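Local coordinates for protein hydrazine synthase alpha subunit (Candidatus Kuenenia stuttgartiensis, PDB 5C2V) that forms hydrazine from hydroxylamine and ammonia, the second half-reaction of the hydrazine synthase complex, in a three-domain subunit with a six-bladed beta-propeller and two heme c groups, at residues I32-S37 with V60-N65; P82-D87 with Q384-Y389; Y424-G429 with L636-Q641; F592-L597 with P632-T637. All blocks are in the same frame, centred on the assembly; numbering follows the deposited sequence.

Contact 1: I32-S37 with V60-N65; sequences ILFTQS and VLFDLN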
# COMPACT_ATOMS: atom_id res chain seq x y z
N ILE D 32 -35.14 -4.41 -26.27
CA ILE D 32 -33.92 -3.83 -25.72
C ILE D 32 -33.02 -3.22 -26.79
O ILE D 32 -32.98 -3.69 -27.93
CB ILE D 32 -33.10 -4.87 -24.92
CG1 ILE D 32 -32.62 -6.00 -25.83
CG2 ILE D 32 -33.90 -5.42 -23.74
CD1 ILE D 32 -31.73 -7.01 -25.13
N LEU D 33 -32.30 -2.16 -26.43
CA LEU D 33 -31.31 -1.56 -27.30
C LEU D 33 -29.91 -1.90 -26.82
O LEU D 33 -29.65 -1.87 -25.61
CB LEU D 33 -31.48 -0.04 -27.35
CG LEU D 33 -32.69 0.56 -28.07
CD1 LEU D 33 -32.84 2.02 -27.71
CD2 LEU D 33 -32.55 0.39 -29.57
N PHE D 34 -29.00 -2.22 -27.73
CA PHE D 34 -27.61 -2.45 -27.32
C PHE D 34 -26.60 -2.22 -28.44
O PHE D 34 -26.95 -2.18 -29.62
CB PHE D 34 -27.45 -3.87 -26.75
CG PHE D 34 -27.75 -4.97 -27.73
CD1 PHE D 34 -26.75 -5.53 -28.50
CD2 PHE D 34 -29.04 -5.47 -27.85
CE1 PHE D 34 -27.02 -6.55 -29.39
CE2 PHE D 34 -29.32 -6.49 -28.74
CZ PHE D 34 -28.31 -7.03 -29.51
N THR D 35 -25.34 -2.07 -28.04
CA THR D 35 -24.25 -1.79 -28.96
C THR D 35 -23.50 -3.06 -29.36
O THR D 35 -23.15 -3.88 -28.51
CB THR D 35 -23.25 -0.79 -28.35
OG1 THR D 35 -23.94 0.39 -27.92
CG2 THR D 35 -22.18 -0.41 -29.36
N GLN D 36 -23.26 -3.20 -30.66
CA GLN D 36 -22.43 -4.27 -31.18
C GLN D 36 -21.14 -3.70 -31.76
O GLN D 36 -21.17 -2.82 -32.62
CB GLN D 36 -23.18 -5.06 -32.26
CG GLN D 36 -24.34 -5.88 -31.74
CD GLN D 36 -25.02 -6.68 -32.83
OE1 GLN D 36 -25.03 -6.27 -34.00
NE2 GLN D 36 -25.58 -7.82 -32.47
N SER D 37 -20.01 -4.20 -31.27
CA SER D 37 -18.70 -3.73 -31.73
C SER D 37 -17.92 -4.87 -32.36
O SER D 37 -18.05 -6.02 -31.95
CB SER D 37 -17.91 -3.13 -30.56
OG SER D 37 -18.55 -1.97 -30.06
N VAL D 60 -28.24 -1.40 -32.10
CA VAL D 60 -29.33 -2.23 -32.60
C VAL D 60 -30.47 -2.42 -31.61
O VAL D 60 -30.28 -2.32 -30.39
CB VAL D 60 -28.81 -3.63 -33.01
CG1 VAL D 60 -27.87 -3.52 -34.20
CG2 VAL D 60 -28.13 -4.30 -31.84
N LEU D 61 -31.65 -2.69 -32.15
CA LEU D 61 -32.85 -2.96 -31.37
C LEU D 61 -33.26 -4.42 -31.53
O LEU D 61 -33.32 -4.95 -32.64
CB LEU D 61 -34.00 -2.04 -31.81
CG LEU D 61 -35.37 -2.27 -31.17
CD1 LEU D 61 -35.30 -2.11 -29.66
CD2 LEU D 61 -36.39 -1.31 -31.76
N PHE D 62 -33.55 -5.06 -30.40
CA PHE D 62 -33.85 -6.49 -30.38
C PHE D 62 -35.13 -6.79 -29.59
O PHE D 62 -35.30 -6.32 -28.47
CB PHE D 62 -32.67 -7.26 -29.79
CG PHE D 62 -32.94 -8.73 -29.58
CD1 PHE D 62 -32.90 -9.62 -30.64
CD2 PHE D 62 -33.22 -9.21 -28.31
CE1 PHE D 62 -33.14 -10.96 -30.44
CE2 PHE D 62 -33.47 -10.56 -28.11
CZ PHE D 62 -33.43 -11.43 -29.17
N ASP D 63 -36.02 -7.57 -30.20
CA ASP D 63 -37.26 -7.96 -29.55
C ASP D 63 -37.08 -9.28 -28.81
O ASP D 63 -36.62 -10.27 -29.38
CB ASP D 63 -38.39 -8.08 -30.58
CG ASP D 63 -39.74 -8.35 -29.94
OD1 ASP D 63 -40.07 -9.53 -29.73
OD2 ASP D 63 -40.47 -7.38 -29.67
N LEU D 64 -37.45 -9.30 -27.53
CA LEU D 64 -37.21 -10.45 -26.67
C LEU D 64 -38.16 -11.61 -26.96
O LEU D 64 -37.95 -12.73 -26.47
CB LEU D 64 -37.32 -10.05 -25.20
CG LEU D 64 -36.49 -8.83 -24.77
CD1 LEU D 64 -36.66 -8.57 -23.28
CD2 LEU D 64 -35.03 -9.02 -25.13
N ASN D 65 -39.20 -11.35 -27.74
CA ASN D 65 -40.20 -12.35 -28.05
C ASN D 65 -40.07 -12.87 -29.48
O ASN D 65 -39.82 -14.06 -29.71
CB ASN D 65 -41.60 -11.80 -27.81
CG ASN D 65 -41.86 -11.48 -26.35
OD1 ASN D 65 -42.23 -12.36 -25.57
ND2 ASN D 65 -41.67 -10.22 -25.98
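I32 pairs with F62 through two backbone bonds, its N giving a hydrogen to F62 O at 2.9 Å and its carbonyl taking one from F62 N. Its branched chain lies side by side with the F62 side chain, both pointing the same way, and CG1 meets the edge of that ring near its plane. CD1 reaches further, to L64 CD2 at 3.9 Å, where the second chain has left the strand; a long, branched aliphatic residue suits a place that must serve two neighbours.

L33 is turned to the opposite face of the sheet and forms a non-hydrogen-bonded pair with L61. Its CD2 branch settles on L61 CB at 3.6 Å. This antiparallel pairing belongs to a four-stranded propeller blade, in which strand 31-37 lies between strand 58-63 and strand 381-387. A strand from the far end of the propeller sequence thus completes a sheet begun by N-terminal strands, the arrangement known as Velcro closure.

F34 forms a hydrogen-bonded pair with V60, its N and O both engaged. With CG held between the backbone N and the carbonyl carbon (chi1 62°), the end of the ring comes over toward the partner strand. V60 CG2 makes a CH-pi contact over one face, 3.6 Å from the ring centroid, while F62 CB comes to the edge at 3.6 Å from F34 CE2.

The extended Q36 crosses V60 at about a right angle, its CG and CD lying near V60 CG2. Its polar end serves other partners: OE1 accepts from R58, a residue of the trimethyl glycine pocket, and NE2 bonds weakly to D382.

Contact 2: P82-D87 with Q384-Y389; sequences PCTYWD and QPAPVY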
# COMPACT_ATOMS: atom_id res chain seq x y z
N PRO D 82 -25.92 3.92 -25.99
CA PRO D 82 -27.37 4.17 -26.02
C PRO D 82 -27.91 4.67 -24.68
O PRO D 82 -27.53 4.14 -23.64
CB PRO D 82 -27.96 2.80 -26.36
CG PRO D 82 -26.79 1.92 -26.75
CD PRO D 82 -25.63 2.48 -26.01
N CYS D 83 -28.79 5.66 -24.71
CA CYS D 83 -29.54 6.06 -23.52
C CYS D 83 -30.99 6.38 -23.89
O CYS D 83 -31.24 7.28 -24.69
CB CYS D 83 -28.89 7.26 -22.83
SG CYS D 83 -29.59 7.67 -21.22
N THR D 84 -31.94 5.66 -23.29
CA THR D 84 -33.34 5.83 -23.65
C THR D 84 -33.96 7.06 -23.00
O THR D 84 -33.56 7.47 -21.91
CB THR D 84 -34.18 4.59 -23.27
OG1 THR D 84 -34.24 4.47 -21.85
CG2 THR D 84 -33.57 3.32 -23.86
N TYR D 85 -34.96 7.64 -23.67
CA TYR D 85 -35.69 8.77 -23.13
C TYR D 85 -36.66 8.28 -22.05
O TYR D 85 -36.73 7.08 -21.77
CB TYR D 85 -36.45 9.51 -24.24
CG TYR D 85 -36.87 10.92 -23.90
CD1 TYR D 85 -35.93 11.92 -23.67
CD2 TYR D 85 -38.22 11.27 -23.83
CE1 TYR D 85 -36.32 13.21 -23.37
CE2 TYR D 85 -38.61 12.56 -23.53
CZ TYR D 85 -37.66 13.53 -23.30
OH TYR D 85 -38.05 14.81 -23.00
N TRP D 86 -37.40 9.20 -21.46
CA TRP D 86 -38.28 8.88 -20.34
C TRP D 86 -39.44 7.97 -20.76
O TRP D 86 -39.79 7.04 -20.04
CB TRP D 86 -38.82 10.16 -19.70
CG TRP D 86 -37.75 11.17 -19.42
CD1 TRP D 86 -37.50 12.32 -20.10
CD2 TRP D 86 -36.77 11.11 -18.37
NE1 TRP D 86 -36.44 12.99 -19.55
CE2 TRP D 86 -35.97 12.27 -18.49
CE3 TRP D 86 -36.49 10.20 -17.35
CZ2 TRP D 86 -34.91 12.53 -17.62
CZ3 TRP D 86 -35.44 10.46 -16.49
CH2 TRP D 86 -34.66 11.62 -16.63
N ASP D 87 -40.04 8.25 -21.91
CA ASP D 87 -41.18 7.48 -22.39
C ASP D 87 -40.76 6.18 -23.08
O ASP D 87 -41.54 5.23 -23.16
CB ASP D 87 -42.03 8.32 -23.34
CG ASP D 87 -41.25 8.78 -24.56
OD1 ASP D 87 -40.00 8.81 -24.49
OD2 ASP D 87 -41.89 9.12 -25.58
N GLN D 384 -23.33 -2.82 -23.60
CA GLN D 384 -24.17 -1.66 -23.32
C GLN D 384 -25.66 -1.92 -23.53
O GLN D 384 -26.31 -1.22 -24.31
CB GLN D 384 -23.73 -0.47 -24.19
CG GLN D 384 -22.39 0.12 -23.81
CD GLN D 384 -21.98 1.27 -24.71
OE1 GLN D 384 -22.39 1.33 -25.87
NE2 GLN D 384 -21.17 2.18 -24.19
N PRO D 385 -26.22 -2.93 -22.84
CA PRO D 385 -27.66 -3.17 -23.00
C PRO D 385 -28.49 -2.05 -22.37
O PRO D 385 -28.24 -1.66 -21.22
CB PRO D 385 -27.88 -4.50 -22.27
CG PRO D 385 -26.82 -4.53 -21.23
CD PRO D 385 -25.62 -3.83 -21.83
N ALA D 386 -29.46 -1.55 -23.11
CA ALA D 386 -30.35 -0.50 -22.61
C ALA D 386 -31.80 -0.83 -22.94
O ALA D 386 -32.30 -0.43 -23.99
CB ALA D 386 -29.96 0.85 -23.20
N PRO D 387 -32.47 -1.57 -22.05
CA PRO D 387 -33.85 -2.02 -22.27
C PRO D 387 -34.83 -0.86 -22.37
O PRO D 387 -34.62 0.17 -21.74
CB PRO D 387 -34.14 -2.88 -21.03
CG PRO D 387 -33.25 -2.31 -19.98
CD PRO D 387 -31.99 -1.92 -20.70
N VAL D 388 -35.89 -1.03 -23.16
CA VAL D 388 -36.87 0.03 -23.31
C VAL D 388 -37.96 -0.11 -22.24
O VAL D 388 -38.46 -1.21 -21.98
CB VAL D 388 -37.49 0.06 -24.73
CG1 VAL D 388 -36.39 0.05 -25.78
CG2 VAL D 388 -38.45 -1.10 -24.96
N TYR D 389 -38.30 1.02 -21.63
CA TYR D 389 -39.34 1.10 -20.60
C TYR D 389 -39.49 2.55 -20.16
O TYR D 389 -38.61 3.37 -20.41
CB TYR D 389 -39.02 0.21 -19.40
CG TYR D 389 -37.83 0.64 -18.57
CD1 TYR D 389 -36.54 0.27 -18.92
CD2 TYR D 389 -38.00 1.41 -17.42
CE1 TYR D 389 -35.45 0.66 -18.16
CE2 TYR D 389 -36.92 1.80 -16.66
CZ TYR D 389 -35.65 1.42 -17.03
OH TYR D 389 -34.57 1.81 -16.27
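T84 holds OG1 between its backbone N and carbonyl carbon (chi1 67°), and this sends the methyl CG2 across to the backbone of 384-389. There CG2 lies 3.9 Å from P387 O and 4.0 Å from A386 O. Threonine suits the spot because its methyl can pack against the neighbouring chain while its hydroxyl looks elsewhere, to a weak bond with K391. Q384 has CG beside its backbone N (chi1 -70°) and is extended beyond it, which carries the amide across to P82: the two side chains cross at about a right angle, with Q384 OE1 3.4 Å from P82 CD.

Strands 82-84 and 384-387 run nearly parallel, 15° apart, but their axes stay 7.2 Å from each other and no hydrogen bond joins them. They belong to different sheets, each lying at the edge of its own, so this is packing between neighbouring blades of the propeller; the like direction of the two strands is consistent with the inner strands of successive blades.

A386 faces P82, its CB 4.2 Å from P82 CB, and a residue this small lets the two chains come close. Beyond the segments, Q384 OE1 accepts from D81 N of the next blade and from T35 OG1 in its own sheet. P385 and P387 point away from 82-87; between them A386 keeps the N-H that bonds to L33 in the strand alongside. Further on, both chains leave their strands, and the backbones of W86 and Y389 come near each other, W86 O lying 3.9 Å from Y389 O. The W86 side chain turns away, meeting K393 in a cation-pi contact.

Contact 3: Y424-G429 with L636-Q641; sequences YPHSWG and LTLDKQ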
# COMPACT_ATOMS: atom_id res chain seq x y z
N TYR D 424 -15.61 42.62 -15.29
CA TYR D 424 -14.57 41.81 -14.66
C TYR D 424 -13.73 41.08 -15.71
O TYR D 424 -14.26 40.62 -16.72
CB TYR D 424 -15.18 40.80 -13.69
CG TYR D 424 -15.60 41.40 -12.37
CD1 TYR D 424 -14.65 41.71 -11.40
CD2 TYR D 424 -16.93 41.65 -12.08
CE1 TYR D 424 -15.02 42.25 -10.19
CE2 TYR D 424 -17.31 42.20 -10.88
CZ TYR D 424 -16.35 42.50 -9.93
OH TYR D 424 -16.71 43.05 -8.73
N PRO D 425 -12.41 41.00 -15.48
CA PRO D 425 -11.49 40.31 -16.39
C PRO D 425 -11.84 38.84 -16.57
O PRO D 425 -11.63 38.28 -17.65
CB PRO D 425 -10.13 40.46 -15.69
CG PRO D 425 -10.29 41.64 -14.79
CD PRO D 425 -11.71 41.60 -14.33
N HIS D 426 -12.38 38.23 -15.52
CA HIS D 426 -12.74 36.82 -15.55
C HIS D 426 -13.88 36.55 -14.57
O HIS D 426 -14.05 37.29 -13.60
CB HIS D 426 -11.53 35.95 -15.21
CG HIS D 426 -11.66 34.52 -15.66
ND1 HIS D 426 -12.44 33.60 -15.00
CD2 HIS D 426 -11.09 33.86 -16.70
CE1 HIS D 426 -12.35 32.43 -15.62
NE2 HIS D 426 -11.54 32.57 -16.66
N SER D 427 -14.66 35.51 -14.83
CA SER D 427 -15.71 35.10 -13.90
C SER D 427 -15.08 34.66 -12.58
O SER D 427 -13.98 34.10 -12.57
CB SER D 427 -16.54 33.96 -14.50
OG SER D 427 -15.72 32.86 -14.85
N TRP D 428 -15.76 34.94 -11.47
CA TRP D 428 -15.19 34.62 -10.17
C TRP D 428 -16.22 34.07 -9.18
O TRP D 428 -17.43 34.18 -9.39
CB TRP D 428 -14.49 35.85 -9.58
CG TRP D 428 -15.36 37.06 -9.43
CD1 TRP D 428 -15.73 37.93 -10.41
CD2 TRP D 428 -15.95 37.54 -8.22
NE1 TRP D 428 -16.52 38.92 -9.89
CE2 TRP D 428 -16.67 38.71 -8.54
CE3 TRP D 428 -15.94 37.10 -6.89
CZ2 TRP D 428 -17.38 39.44 -7.59
CZ3 TRP D 428 -16.64 37.83 -5.95
CH2 TRP D 428 -17.35 38.98 -6.30
N GLY D 429 -15.72 33.50 -8.09
CA GLY D 429 -16.55 32.87 -7.08
C GLY D 429 -15.83 32.83 -5.75
O GLY D 429 -14.78 33.45 -5.61
N LEU D 636 -7.60 38.19 -11.48
CA LEU D 636 -8.56 37.72 -12.46
C LEU D 636 -8.02 37.72 -13.89
O LEU D 636 -8.70 37.29 -14.82
CB LEU D 636 -9.84 38.55 -12.39
CG LEU D 636 -10.64 38.43 -11.09
CD1 LEU D 636 -12.04 38.99 -11.26
CD2 LEU D 636 -10.69 36.98 -10.62
N THR D 637 -6.80 38.20 -14.08
CA THR D 637 -6.21 38.23 -15.41
C THR D 637 -5.34 37.00 -15.64
O THR D 637 -4.28 36.86 -15.03
CB THR D 637 -5.38 39.51 -15.64
OG1 THR D 637 -6.11 40.65 -15.17
CG2 THR D 637 -5.07 39.68 -17.12
N LEU D 638 -5.79 36.12 -16.53
CA LEU D 638 -5.09 34.87 -16.80
C LEU D 638 -3.72 35.12 -17.43
O LEU D 638 -2.78 34.34 -17.23
CB LEU D 638 -5.92 33.97 -17.72
CG LEU D 638 -7.22 33.41 -17.13
CD1 LEU D 638 -7.95 32.56 -18.16
CD2 LEU D 638 -6.94 32.61 -15.87
N ASP D 639 -3.63 36.20 -18.19
CA ASP D 639 -2.38 36.60 -18.83
C ASP D 639 -1.29 36.84 -17.79
O ASP D 639 -0.14 36.45 -17.98
CB ASP D 639 -2.61 37.87 -19.67
CG ASP D 639 -1.53 38.10 -20.71
OD1 ASP D 639 -0.35 37.76 -20.45
OD2 ASP D 639 -1.86 38.62 -21.79
N LYS D 640 -1.67 37.48 -16.69
CA LYS D 640 -0.71 37.95 -15.70
C LYS D 640 -0.53 37.03 -14.49
O LYS D 640 0.21 37.37 -13.56
CB LYS D 640 -1.13 39.35 -15.23
CG LYS D 640 -1.53 40.24 -16.39
CD LYS D 640 -2.03 41.60 -15.93
CE LYS D 640 -0.87 42.49 -15.51
NZ LYS D 640 -1.34 43.87 -15.23
N GLN D 641 -1.19 35.88 -14.48
CA GLN D 641 -1.10 34.95 -13.36
C GLN D 641 0.33 34.43 -13.17
O GLN D 641 0.95 33.94 -14.11
CB GLN D 641 -2.06 33.77 -13.54
CG GLN D 641 -2.29 32.96 -12.27
CD GLN D 641 -3.24 31.79 -12.48
OE1 GLN D 641 -3.07 31.01 -13.41
NE2 GLN D 641 -4.24 31.68 -11.61
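The two chains touch as irregular loops, with regular structure in 424-429 confined to W428 and G429, where strand 428-433 begins. They come nearest at H426 and L636, whose CA atoms are 5.3 Å apart, and no hydrogen bond crosses between them. What joins them is the side chain of L636, with CG beside its backbone N (chi1 -65°), set into the bend from Y424 to W428.

The leucine is met on several sides. The L636 and P425 side chains cross at about a right angle, CB to CB 3.8 Å. L636 CD1 lies 3.5 Å from H426 O and also touches Y424 CD1 and W428 CD1, and CD2 turns toward W428 CB. The two aromatic residues are themselves fitted together, W428 NE1 sitting over the centre of the Y424 ring.

The H426 ring turns to the carbonyl of the next residue. ND1 donates to S427 O at 2.9 Å, almost dead straight (178°), in the ring plane and on a carbonyl lone pair. This fixes the imidazole's rotation, leaving H426 CD2 turned to L638 CD1 at 3.7 Å.

L636 also touches L522 of strand 517-522, a neighbour of 428-433 in a mixed sheet. The arrangement is consistent with a seam between the middle and C-terminal heme domains: an apolar loop residue from the cytochrome c family region, ahead of helix 646-657, packed against the start of 428-433 and L522.

Contact 4: F592-L597 with P632-T637; sequences FAFRYL and PVEGLT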
# COMPACT_ATOMS: atom_id res chain seq x y z
N PHE D 592 -10.11 39.07 -2.40
CA PHE D 592 -9.55 38.25 -3.47
C PHE D 592 -8.16 37.76 -3.09
O PHE D 592 -7.48 38.36 -2.26
CB PHE D 592 -9.50 39.03 -4.78
CG PHE D 592 -10.84 39.26 -5.40
CD1 PHE D 592 -11.60 40.37 -5.07
CD2 PHE D 592 -11.36 38.35 -6.31
CE1 PHE D 592 -12.84 40.58 -5.63
CE2 PHE D 592 -12.61 38.56 -6.88
CZ PHE D 592 -13.35 39.67 -6.54
N ALA D 593 -7.74 36.65 -3.70
CA ALA D 593 -6.44 36.06 -3.41
C ALA D 593 -5.30 37.03 -3.70
O ALA D 593 -5.18 37.56 -4.81
CB ALA D 593 -6.25 34.78 -4.21
N PHE D 594 -4.45 37.26 -2.70
CA PHE D 594 -3.34 38.19 -2.82
C PHE D 594 -2.18 37.56 -3.58
O PHE D 594 -1.98 36.35 -3.52
CB PHE D 594 -2.88 38.66 -1.43
CG PHE D 594 -3.93 39.40 -0.66
CD1 PHE D 594 -4.93 38.72 0.02
CD2 PHE D 594 -3.92 40.79 -0.61
CE1 PHE D 594 -5.90 39.41 0.73
CE2 PHE D 594 -4.89 41.48 0.10
CZ PHE D 594 -5.88 40.79 0.77
N ARG D 595 -1.41 38.39 -4.27
CA ARG D 595 -0.32 37.89 -5.11
C ARG D 595 0.93 37.53 -4.30
O ARG D 595 1.55 36.50 -4.55
CB ARG D 595 0.03 38.92 -6.18
CG ARG D 595 1.32 38.62 -6.93
CD ARG D 595 1.48 39.51 -8.15
NE ARG D 595 0.87 38.93 -9.34
CZ ARG D 595 1.54 38.58 -10.43
NH1 ARG D 595 2.86 38.76 -10.48
NH2 ARG D 595 0.91 38.05 -11.47
N TYR D 596 1.30 38.38 -3.34
CA TYR D 596 2.56 38.19 -2.62
C TYR D 596 2.38 38.03 -1.11
O TYR D 596 1.27 38.08 -0.59
CB TYR D 596 3.50 39.36 -2.89
CG TYR D 596 3.95 39.48 -4.33
CD1 TYR D 596 4.34 38.36 -5.05
CD2 TYR D 596 3.99 40.71 -4.96
CE1 TYR D 596 4.75 38.46 -6.37
CE2 TYR D 596 4.40 40.83 -6.28
CZ TYR D 596 4.78 39.70 -6.97
OH TYR D 596 5.20 39.81 -8.28
N LEU D 597 3.51 37.83 -0.42
CA LEU D 597 3.53 37.77 1.04
C LEU D 597 4.42 38.84 1.63
O LEU D 597 5.32 39.36 0.97
CB LEU D 597 4.01 36.40 1.53
CG LEU D 597 2.93 35.39 1.89
CD1 LEU D 597 2.36 34.83 0.63
CD2 LEU D 597 3.49 34.27 2.77
N PRO D 632 -10.81 45.23 -3.41
CA PRO D 632 -10.04 45.38 -4.65
C PRO D 632 -10.04 44.10 -5.48
O PRO D 632 -10.01 43.01 -4.91
CB PRO D 632 -8.63 45.71 -4.16
CG PRO D 632 -8.84 46.33 -2.82
CD PRO D 632 -10.02 45.62 -2.23
N VAL D 633 -10.08 44.24 -6.80
CA VAL D 633 -10.17 43.08 -7.68
C VAL D 633 -8.78 42.62 -8.10
O VAL D 633 -8.09 43.31 -8.84
CB VAL D 633 -10.99 43.39 -8.94
CG1 VAL D 633 -11.08 42.17 -9.83
CG2 VAL D 633 -12.38 43.88 -8.55
N GLU D 634 -8.37 41.44 -7.63
CA GLU D 634 -7.02 40.96 -7.89
C GLU D 634 -6.98 39.51 -8.37
O GLU D 634 -7.71 38.66 -7.86
CB GLU D 634 -6.16 41.10 -6.62
CG GLU D 634 -4.72 40.63 -6.79
CD GLU D 634 -3.83 41.04 -5.64
OE1 GLU D 634 -2.60 41.10 -5.83
OE2 GLU D 634 -4.36 41.31 -4.54
N GLY D 635 -6.13 39.25 -9.35
CA GLY D 635 -5.86 37.90 -9.80
C GLY D 635 -6.88 37.32 -10.77
O GLY D 635 -7.02 36.10 -10.86
N LEU D 636 -7.60 38.19 -11.48
CA LEU D 636 -8.56 37.72 -12.46
C LEU D 636 -8.02 37.72 -13.89
O LEU D 636 -8.70 37.29 -14.82
CB LEU D 636 -9.84 38.55 -12.39
CG LEU D 636 -10.64 38.43 -11.09
CD1 LEU D 636 -12.04 38.99 -11.26
CD2 LEU D 636 -10.69 36.98 -10.62
N THR D 637 -6.80 38.20 -14.08
CA THR D 637 -6.21 38.23 -15.41
C THR D 637 -5.34 37.00 -15.64
O THR D 637 -4.28 36.86 -15.03
CB THR D 637 -5.38 39.51 -15.64
OG1 THR D 637 -6.11 40.65 -15.17
CG2 THR D 637 -5.07 39.68 -17.12
O HOH W 1 -6.50 40.47 -2.95
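F592 and E634 bury far more surface here than any other residue: F592 meets the 632-636 backbone, while E634 runs out to A593, F594 and R595. The F592 ring packs against the backbone of P632, V633 and E634, with F592 CB 3.6 Å from E634 O. CE1 approaches V633 CG2 and CE2 approaches L636 CD1, each at 4.4 Å. A broad, apolar ring is well suited to spanning a bending loop in this way, and W428 meets it edge-to-face.

E634 has its CG opposite the backbone N (chi1 -180°) and its chain stretched out, passing CG within 3.7 Å of A593 O before the carboxylate arrives beside F594 and R595. OE1 accepts a weak bond from R595 N at 3.3 Å, and the carboxylate plane stands 72° from the F594 ring that it crosses. Its stronger partners are G611 N for OE1 and H610 ND1 for OE2, which would satisfy a buried charge.

The glutamate thus ties its loop to residues flanking the hairpin of strands 596-599 and 605-609, R595 just before the first strand and H610 and G611 just after the second, beside the classic beta bulge in which R595 and Y596 together face K609.

Overall arrangement
The four contacts form two groups. Contacts 1 and 2 have centres 10 Å apart and share the closing blade of the propeller: strands 31-37 and 381-387 are neighbours in one sheet, and I32 CG2 packs 3.7 Å from P387 CA. Contacts 3 and 4, with centres 9 Å apart, share L636 and T637, and Y424 CE1 meets V633 CG2 at 3.5 Å between them. Between the groups the centres of contacts 1 and 4 are 56 Å apart, across the chain's centre. In contact 1 the Q36 side chain is about 7 Å from both a calcium ion and trimethyl glycine; in contact 4 the A593 side chain is about 13 Å from a heme c.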